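Long-range contacts in putative malic enzyme ((S)-malate:NAD+ oxidoreductase (decarboxylating)) (Streptococcus pyogenes, PDB 2A9F), which probably catalyses the oxidative decarboxylation of (S)-malate with NAD+ as coenzyme, using a divalent metal ion such as magnesium or manganese: residues A[64-68]-A[329-333]; A[117-121]-A[146-151]; A[186-192]-A[210-216]. All coordinates share one frame; numbering follows the deposited sequence.

Contact 1 of 3, residues A[64-68]-A[329-333]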
loop_
_atom_site.group_PDB
_atom_site.type_symbol
_atom_site.label_atom_id
_atom_site.label_comp_id
_atom_site.label_asym_id
_atom_site.label_seq_id
_atom_site.Cartn_x
_atom_site.Cartn_y
_atom_site.Cartn_z
ATOM N N LYS A 64 4.833 6.462 -7.582
ATOM C CA LYS A 64 5.661 5.300 -7.881
ATOM C C LYS A 64 7.135 5.743 -7.867
ATOM O O LYS A 64 8.050 4.944 -7.647
ATOM C CB LYS A 64 5.307 4.744 -9.270
ATOM C CG LYS A 64 6.095 3.510 -9.688
ATOM C CD LYS A 64 5.827 3.164 -11.145
ATOM C CE LYS A 64 6.523 1.872 -11.560
ATOM N NZ LYS A 64 5.972 0.674 -10.844
ATOM N N LYS A 65 7.331 7.036 -8.105
ATOM C CA LYS A 65 8.639 7.677 -8.153
ATOM C C LYS A 65 9.497 7.539 -6.887
ATOM O O LYS A 65 10.720 7.343 -6.964
ATOM C CB LYS A 65 8.426 9.166 -8.467
ATOM C CG LYS A 65 9.689 9.965 -8.707
ATOM C CD LYS A 65 9.401 11.431 -9.057
ATOM C CE LYS A 65 10.716 12.219 -9.190
ATOM N NZ LYS A 65 10.535 13.715 -9.215
ATOM N N ASN A 66 8.851 7.634 -5.728
ATOM C CA ASN A 66 9.556 7.589 -4.442
ATOM C C ASN A 66 8.960 6.624 -3.397
ATOM O O ASN A 66 9.370 6.629 -2.227
ATOM C CB ASN A 66 9.589 9.009 -3.872
ATOM C CG ASN A 66 10.529 9.154 -2.696
ATOM O OD1 ASN A 66 11.697 8.789 -2.779
ATOM N ND2 ASN A 66 10.024 9.704 -1.597
ATOM N N THR A 67 8.011 5.785 -3.805
ATOM C CA THR A 67 7.418 4.872 -2.836
ATOM C C THR A 67 7.727 3.398 -3.031
ATOM O O THR A 67 7.562 2.828 -4.099
ATOM C CB THR A 67 5.873 5.012 -2.740
ATOM O OG1 THR A 67 5.265 4.267 -3.799
ATOM C CG2 THR A 67 5.449 6.477 -2.821
ATOM N N VAL A 68 8.174 2.792 -1.952
ATOM C CA VAL A 68 8.500 1.387 -1.947
ATOM C C VAL A 68 7.536 0.680 -1.007
ATOM O O VAL A 68 7.000 1.272 -0.068
ATOM C CB VAL A 68 9.940 1.166 -1.460
ATOM C CG1 VAL A 68 10.221 -0.304 -1.325
ATOM C CG2 VAL A 68 10.919 1.771 -2.462
ATOM N N PHE A 329 17.856 1.707 -1.921
ATOM C CA PHE A 329 16.623 2.006 -2.640
ATOM C C PHE A 329 16.600 3.466 -3.055
ATOM O O PHE A 329 16.046 3.804 -4.105
ATOM C CB PHE A 329 15.375 1.711 -1.806
ATOM C CG PHE A 329 14.979 0.264 -1.791
ATOM C CD1 PHE A 329 15.397 -0.577 -0.764
ATOM C CD2 PHE A 329 14.165 -0.253 -2.791
ATOM C CE1 PHE A 329 15.007 -1.897 -0.728
ATOM C CE2 PHE A 329 13.768 -1.581 -2.765
ATOM C CZ PHE A 329 14.192 -2.403 -1.729
ATOM N N ARG A 330 17.188 4.336 -2.236
ATOM C CA ARG A 330 17.203 5.753 -2.586
ATOM C C ARG A 330 17.997 5.868 -3.886
ATOM O O ARG A 330 17.565 6.543 -4.822
ATOM C CB ARG A 330 17.840 6.602 -1.474
ATOM C CG ARG A 330 18.247 8.018 -1.922
ATOM C CD ARG A 330 17.169 8.680 -2.783
ATOM N NE ARG A 330 15.980 9.029 -2.016
ATOM C CZ ARG A 330 14.768 9.161 -2.544
ATOM N NH1 ARG A 330 14.588 8.970 -3.832
ATOM N NH2 ARG A 330 13.741 9.493 -1.783
ATOM N N GLY A 331 19.139 5.174 -3.940
ATOM C CA GLY A 331 19.969 5.183 -5.132
ATOM C C GLY A 331 19.277 4.528 -6.313
ATOM O O GLY A 331 19.344 5.019 -7.439
ATOM N N ALA A 332 18.601 3.414 -6.054
ATOM C CA ALA A 332 17.886 2.669 -7.085
ATOM C C ALA A 332 16.696 3.464 -7.634
ATOM O O ALA A 332 16.452 3.472 -8.845
ATOM C CB ALA A 332 17.403 1.347 -6.502
ATOM N N LEU A 333 15.946 4.101 -6.729
ATOM C CA LEU A 333 14.788 4.921 -7.081
ATOM C C LEU A 333 15.241 6.094 -7.945
ATOM O O LEU A 333 14.662 6.369 -8.995
ATOM C CB LEU A 333 14.124 5.463 -5.806
ATOM C CG LEU A 333 12.744 4.965 -5.339
ATOM C CD1 LEU A 333 12.257 3.782 -6.170
ATOM C CD2 LEU A 333 12.820 4.621 -3.853
#

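Contact 2 of 3, residues A[117-121]-A[146-151]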
loop_
_atom_site.group_PDB
_atom_site.type_symbol
_atom_site.label_atom_id
_atom_site.label_comp_id
_atom_site.label_asym_id
_atom_site.label_seq_id
_atom_site.Cartn_x
_atom_site.Cartn_y
_atom_site.Cartn_z
ATOM N N THR A 117 3.609 -19.809 -1.500
ATOM C CA THR A 117 4.629 -19.144 -2.307
ATOM C C THR A 117 4.074 -18.648 -3.630
ATOM O O THR A 117 4.190 -17.478 -3.978
ATOM C CB THR A 117 5.807 -20.096 -2.626
ATOM O OG1 THR A 117 6.548 -20.358 -1.431
ATOM C CG2 THR A 117 6.734 -19.487 -3.660
ATOM N N GLU A 118 3.465 -19.564 -4.365
ATOM C CA GLU A 118 2.906 -19.257 -5.669
ATOM C C GLU A 118 2.047 -17.999 -5.693
ATOM O O GLU A 118 2.254 -17.126 -6.530
ATOM C CB GLU A 118 2.099 -20.459 -6.174
ATOM C CG GLU A 118 1.899 -20.464 -7.662
ATOM C CD GLU A 118 3.169 -20.098 -8.388
ATOM O OE1 GLU A 118 4.208 -20.754 -8.145
ATOM O OE2 GLU A 118 3.130 -19.144 -9.193
ATOM N N GLU A 119 1.086 -17.893 -4.783
ATOM C CA GLU A 119 0.231 -16.719 -4.789
ATOM C C GLU A 119 0.834 -15.476 -4.127
ATOM O O GLU A 119 0.263 -14.388 -4.223
ATOM C CB GLU A 119 -1.137 -17.037 -4.174
ATOM C CG GLU A 119 -1.136 -17.379 -2.708
ATOM C CD GLU A 119 -2.536 -17.310 -2.119
ATOM O OE1 GLU A 119 -3.137 -16.211 -2.167
ATOM O OE2 GLU A 119 -3.036 -18.347 -1.617
ATOM N N ILE A 120 1.972 -15.622 -3.453
ATOM C CA ILE A 120 2.596 -14.459 -2.850
ATOM C C ILE A 120 3.306 -13.721 -3.976
ATOM O O ILE A 120 3.139 -12.507 -4.129
ATOM C CB ILE A 120 3.642 -14.826 -1.748
ATOM C CG1 ILE A 120 2.926 -15.288 -0.480
ATOM C CG2 ILE A 120 4.515 -13.603 -1.414
ATOM C CD1 ILE A 120 3.855 -15.630 0.657
ATOM N N ILE A 121 4.080 -14.460 -4.777
ATOM C CA ILE A 121 4.820 -13.839 -5.873
ATOM C C ILE A 121 3.827 -13.280 -6.867
ATOM O O ILE A 121 4.081 -12.276 -7.511
ATOM C CB ILE A 121 5.823 -14.834 -6.565
ATOM C CG1 ILE A 121 5.271 -15.350 -7.889
ATOM C CG2 ILE A 121 6.131 -16.001 -5.650
ATOM C CD1 ILE A 121 5.577 -14.452 -9.088
ATOM N N GLU A 146 12.835 -18.531 -3.003
ATOM C CA GLU A 146 12.186 -18.727 -4.289
ATOM C C GLU A 146 11.317 -17.510 -4.638
ATOM O O GLU A 146 11.279 -17.067 -5.787
ATOM C CB GLU A 146 11.336 -20.006 -4.260
ATOM C CG GLU A 146 10.747 -20.395 -5.616
ATOM C CD GLU A 146 9.742 -21.534 -5.527
ATOM O OE1 GLU A 146 9.158 -21.885 -6.574
ATOM O OE2 GLU A 146 9.530 -22.076 -4.421
ATOM N N ILE A 147 10.616 -16.974 -3.641
ATOM C CA ILE A 147 9.767 -15.801 -3.847
ATOM C C ILE A 147 10.584 -14.626 -4.383
ATOM O O ILE A 147 10.149 -13.920 -5.291
ATOM C CB ILE A 147 9.099 -15.361 -2.529
ATOM C CG1 ILE A 147 8.086 -16.415 -2.088
ATOM C CG2 ILE A 147 8.446 -13.991 -2.698
ATOM C CD1 ILE A 147 7.379 -16.065 -0.816
ATOM N N GLU A 148 11.773 -14.425 -3.821
ATOM C CA GLU A 148 12.625 -13.328 -4.241
ATOM C C GLU A 148 13.170 -13.509 -5.647
ATOM O O GLU A 148 13.196 -12.560 -6.433
ATOM C CB GLU A 148 13.799 -13.159 -3.284
ATOM C CG GLU A 148 14.577 -11.891 -3.554
ATOM C CD GLU A 148 15.962 -11.899 -2.944
ATOM O OE1 GLU A 148 16.767 -12.783 -3.305
ATOM O OE2 GLU A 148 16.251 -11.017 -2.113
ATOM N N GLN A 149 13.614 -14.722 -5.962
ATOM C CA GLN A 149 14.175 -15.002 -7.277
ATOM C C GLN A 149 13.141 -14.906 -8.394
ATOM O O GLN A 149 13.416 -14.365 -9.466
ATOM C CB GLN A 149 14.836 -16.378 -7.274
ATOM C CG GLN A 149 15.955 -16.501 -6.239
ATOM C CD GLN A 149 17.000 -15.394 -6.362
ATOM O OE1 GLN A 149 17.802 -15.375 -7.301
ATOM N NE2 GLN A 149 16.985 -14.460 -5.413
ATOM N N ARG A 150 11.951 -15.433 -8.143
ATOM C CA ARG A 150 10.890 -15.375 -9.131
ATOM C C ARG A 150 10.427 -13.919 -9.278
ATOM O O ARG A 150 9.982 -13.505 -10.352
ATOM C CB ARG A 150 9.709 -16.255 -8.692
ATOM C CG ARG A 150 9.880 -17.746 -8.954
ATOM C CD ARG A 150 9.423 -18.133 -10.363
ATOM N NE ARG A 150 7.973 -18.027 -10.489
ATOM C CZ ARG A 150 7.112 -18.821 -9.856
ATOM N NH1 ARG A 150 7.553 -19.788 -9.061
ATOM N NH2 ARG A 150 5.807 -18.633 -10.000
ATOM N N LEU A 151 10.544 -13.152 -8.194
ATOM C CA LEU A 151 10.119 -11.748 -8.163
ATOM C C LEU A 151 11.112 -10.825 -8.858
ATOM O O LEU A 151 10.729 -9.876 -9.549
ATOM C CB LEU A 151 9.929 -11.311 -6.712
ATOM C CG LEU A 151 8.544 -10.910 -6.205
ATOM C CD1 LEU A 151 7.441 -11.597 -6.953
ATOM C CD2 LEU A 151 8.493 -11.241 -4.739
#

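Contact 3 of 3, residues A[186-192]-A[210-216]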
loop_
_atom_site.group_PDB
_atom_site.type_symbol
_atom_site.label_atom_id
_atom_site.label_comp_id
_atom_site.label_asym_id
_atom_site.label_seq_id
_atom_site.Cartn_x
_atom_site.Cartn_y
_atom_site.Cartn_z
ATOM N N LEU A 186 42.238 -7.837 -0.727
ATOM C CA LEU A 186 41.126 -8.773 -0.780
ATOM C C LEU A 186 41.498 -9.959 -1.678
ATOM O O LEU A 186 40.769 -10.950 -1.753
ATOM C CB LEU A 186 39.879 -8.059 -1.316
ATOM C CG LEU A 186 38.535 -8.790 -1.245
ATOM C CD1 LEU A 186 38.203 -9.173 0.193
ATOM C CD2 LEU A 186 37.459 -7.885 -1.833
ATOM N N ASP A 187 42.644 -9.847 -2.349
ATOM C CA ASP A 187 43.125 -10.897 -3.243
ATOM C C ASP A 187 44.266 -11.637 -2.582
ATOM O O ASP A 187 44.888 -12.493 -3.197
ATOM C CB ASP A 187 43.639 -10.305 -4.553
ATOM C CG ASP A 187 42.660 -9.333 -5.189
ATOM O OD1 ASP A 187 41.780 -9.785 -5.957
ATOM O OD2 ASP A 187 42.773 -8.115 -4.911
ATOM N N GLU A 188 44.553 -11.286 -1.335
ATOM C CA GLU A 188 45.623 -11.926 -0.589
ATOM C C GLU A 188 44.983 -12.599 0.614
ATOM O O GLU A 188 45.637 -13.320 1.368
ATOM C CB GLU A 188 46.631 -10.885 -0.084
ATOM C CG GLU A 188 47.223 -9.956 -1.139
ATOM C CD GLU A 188 48.105 -8.869 -0.524
ATOM O OE1 GLU A 188 49.125 -9.213 0.119
ATOM O OE2 GLU A 188 47.773 -7.668 -0.678
ATOM N N VAL A 189 43.692 -12.360 0.800
ATOM C CA VAL A 189 43.007 -12.936 1.941
ATOM C C VAL A 189 42.417 -14.323 1.734
ATOM O O VAL A 189 41.882 -14.642 0.672
ATOM C CB VAL A 189 41.890 -11.993 2.450
ATOM C CG1 VAL A 189 42.502 -10.796 3.186
ATOM C CG2 VAL A 189 41.045 -11.519 1.280
ATOM N N SER A 190 42.546 -15.145 2.770
ATOM C CA SER A 190 42.004 -16.492 2.780
ATOM C C SER A 190 40.725 -16.356 3.601
ATOM O O SER A 190 40.767 -16.211 4.826
ATOM C CB SER A 190 42.975 -17.452 3.463
ATOM O OG SER A 190 43.195 -17.060 4.802
ATOM N N ILE A 191 39.594 -16.399 2.903
ATOM C CA ILE A 191 38.272 -16.226 3.494
ATOM C C ILE A 191 37.462 -17.524 3.603
ATOM O O ILE A 191 37.176 -18.176 2.591
ATOM C CB ILE A 191 37.472 -15.204 2.645
ATOM C CG1 ILE A 191 38.269 -13.905 2.510
ATOM C CG2 ILE A 191 36.121 -14.954 3.260
ATOM C CD1 ILE A 191 37.622 -12.863 1.624
ATOM N N VAL A 192 37.087 -17.879 4.834
ATOM C CA VAL A 192 36.289 -19.081 5.099
ATOM C C VAL A 192 34.830 -18.727 5.413
ATOM O O VAL A 192 34.566 -18.039 6.391
ATOM C CB VAL A 192 36.834 -19.865 6.315
ATOM C CG1 VAL A 192 35.840 -20.957 6.705
ATOM C CG2 VAL A 192 38.185 -20.480 5.995
ATOM N N ALA A 210 33.552 -8.980 -5.468
ATOM C CA ALA A 210 34.164 -7.843 -4.804
ATOM C C ALA A 210 35.669 -7.838 -4.953
ATOM O O ALA A 210 36.316 -6.835 -4.667
ATOM C CB ALA A 210 33.790 -7.838 -3.336
ATOM N N GLY A 211 36.226 -8.955 -5.401
ATOM C CA GLY A 211 37.669 -9.047 -5.560
ATOM C C GLY A 211 38.243 -10.356 -5.036
ATOM O O GLY A 211 39.001 -11.025 -5.740
ATOM N N ALA A 212 37.867 -10.715 -3.806
ATOM C CA ALA A 212 38.320 -11.939 -3.143
ATOM C C ALA A 212 38.817 -13.030 -4.092
ATOM O O ALA A 212 38.096 -13.473 -4.986
ATOM C CB ALA A 212 37.199 -12.497 -2.248
ATOM N N THR A 213 40.054 -13.464 -3.864
ATOM C CA THR A 213 40.708 -14.496 -4.667
ATOM C C THR A 213 40.481 -15.914 -4.137
ATOM O O THR A 213 40.143 -16.824 -4.896
ATOM C CB THR A 213 42.239 -14.252 -4.727
ATOM O OG1 THR A 213 42.509 -13.027 -5.423
ATOM C CG2 THR A 213 42.942 -15.402 -5.427
ATOM N N LYS A 214 40.674 -16.101 -2.836
ATOM C CA LYS A 214 40.508 -17.415 -2.249
ATOM C C LYS A 214 39.466 -17.541 -1.139
ATOM O O LYS A 214 39.676 -17.093 -0.014
ATOM C CB LYS A 214 41.868 -17.918 -1.767
ATOM C CG LYS A 214 42.849 -16.839 -1.321
ATOM C CD LYS A 214 44.244 -17.462 -1.124
ATOM C CE LYS A 214 45.343 -16.433 -0.828
ATOM N NZ LYS A 214 45.460 -16.085 0.618
ATOM N N VAL A 215 38.343 -18.174 -1.473
ATOM C CA VAL A 215 37.242 -18.388 -0.534
ATOM C C VAL A 215 36.935 -19.889 -0.434
ATOM O O VAL A 215 36.782 -20.561 -1.449
ATOM C CB VAL A 215 35.935 -17.662 -1.016
ATOM C CG1 VAL A 215 34.776 -17.949 -0.073
ATOM C CG2 VAL A 215 36.169 -16.169 -1.123
ATOM N N THR A 216 36.861 -20.415 0.787
ATOM C CA THR A 216 36.521 -21.813 0.990
ATOM C C THR A 216 35.188 -21.852 1.711
ATOM O O THR A 216 35.042 -21.284 2.786
ATOM C CB THR A 216 37.561 -22.571 1.851
ATOM O OG1 THR A 216 38.789 -22.708 1.121
ATOM C CG2 THR A 216 37.037 -23.962 2.197
#

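Contact 1 of 3, residues A[64-68]-A[329-333]
Asn66 and Arg330 meet with their flat groups almost in one plane, the amide and the guanidinium being turned only 11° apart. OD1 of Asn66 lies at the edge of the guanidinium and accepts a hydrogen bond from NH2 of Arg330, bent to 142° at the hydrogen; the modelled separation is very short, and its exact value is doubtful at 2.5 Å resolution. Arg330 reaches the amide because its chain, which leaves with CG anti to the backbone N (chi1 164°), folds back at chi2 and chi3. The other end of the amide is held too: ND2 of Asn66 donates to Gly104 O and Asp106 OD2, which fixes which way the group is flipped.

Below this polar pair the contact is apolar. Val68 points at the helix, and its CG2 sits 3.7 Å from CD2 of Leu333 and 3.8 Å from CD2 of Phe329, approaching the ring obliquely, while Val68 CG1 comes within 4.0 Å of Phe329 CE2. Valine and phenylalanine side chains cross at about a right angle. Leu333 also packs against backbone, its CG 3.5 Å from Lys65 O.

The contact joins the N-terminal and NAD-binding parts of the enzyme near the active site: the side chain of Phe329 is about 8 Å from those of Lys95, the predicted proton acceptor, and Glu137, a magnesium ligand. Phe329 stacks edge-to-face with Phe99 of helix 85-102, and Arg330 NH1 forms a salt bridge with Asp334, one turn along its own helix. Helix 325-335 thus packs against the start of strand 67-72, an inner strand of the four-stranded parallel sheet, hydrogen-bonded there to strand 106-111.

Contact 2 of 3, residues A[117-121]-A[146-151]
Arg150 sets out with CG anti to its carbonyl carbon and then bends at chi2 and chi3, which carries its guanidinium across to Glu118. The glutamate itself starts away from the partner helix, and a bend at chi2 (43°) returns its carboxylate to the arginine. Both oxygens face the same nitrogen. Arg150 NH2 is 2.8 Å from Glu118 OE2, which accepts through its syn lone pair, and the oxygen lies close to the guanidinium plane; the second bond, from Arg150 NH2 to Glu118 OE1, is straighter but weak at 3.2 Å. The carboxylate and guanidinium planes are nearly coplanar, 14° apart.

Beneath this bridge Ile147 is wedged among three residues of helix 117-127. CG1 of Ile147 lies 3.7 Å from the methyl CG2 of Thr117, and its terminal CD1 is 3.8 Å from both CG2 and CD1 of Ile120. Ile121 slides past it in the opposite direction and goes on to Leu151, whose CD1 is 3.6 Å from Ile121 CB. Leu136 of strand 133-136 touches both Ile147 and Leu151, so this apolar layer continues into the parallel sheet. The two helix segments run in roughly the same direction, crossing at -40° with 9.6 Å between their axes.

Arg150 is also flanked by Glu146, through a long salt bridge within its own helix, and by Glu154, which bridges to NE. One cation therefore serves three carboxylates at the rim of a hydrophobic helix pair; it probably offsets the repulsion between Glu118 and Glu146, which may in turn help keep those carboxylates ionised.

Contact 3 of 3, residues A[186-192]-A[210-216]
Backbone hydrogen bonds join Ile191 to both Lys214 and Thr216 in the parallel pairing of two neighbouring strands. Ile191 N donates to Lys214 O at 3.0 Å, nearly straight at 173°, and Ile191 O accepts from Thr216 N at 2.9 Å. That carbonyl is approached by Val215 CA as well, in a CA-H...O contact of 3.1 Å. Before the strands the pairing loosens: the bond from Thr213 N to Leu186 O is weak, whereas Ala212 CA makes a CA-H...O contact of 3.0 Å with Leu186 O.

Polar side chains clasp the turns at this end. Lys214 stretches along the opposite backbone, its CG 3.1 Å from Val189 O, until a bend at chi4 (86°) turns the ammonium toward the preceding carbonyl. There Lys214 NZ donates 2.9 Å to Glu188 O, coming from above the carbonyl plane instead of along a lone pair. Thr213 OG1 gives a weak bond to Asp187 O.

Among the apolar contacts, those of Ile191, Ala212 and Val215 gather on the side facing helix 198-210. Ile191 CD1 lies 3.9 Å from Ala212 CB, and CB of Ile191 faces Val215 CG2; Leu207 of the helix touches both Ile191 and Ala212. Leu186 packs between helix 162-180 and the turn after helix 198-210, its CD2 3.9 Å from Gly211 CA, close against the backbone. Gly211 has a positive phi of 136° as the chain leaves the helix.

Strand 190-194, helix 198-210 and strand 214-219 form a beta-alpha-beta unit, and with the glycine-rich GxGxxG pattern at Gly195, Gly197 and Gly200 this is characteristic of a Rossmann-type domain, consistent with NAD binding in the malic enzyme family.

How the contacts relate
From the N terminus, residues 64-68 open the longest loop, which closes only when helix 325-335 returns at 329-333. Contact 2 and contact 3 are both nested within it and follow one another in series, with no crossing. Contact 2 closes a short loop that includes strand 133-136, in the N-terminal part of the enzyme; contact 3 closes another round helix 198-210, in the NAD-binding part. Contact 1 instead joins the two parts, bringing a late helix back to the four-stranded sheet. The three do not touch: nearest atoms of contacts 1 and 2 are about 9 Å apart, whereas contact 3 lies on the opposite side of the chain's centre from contact 1.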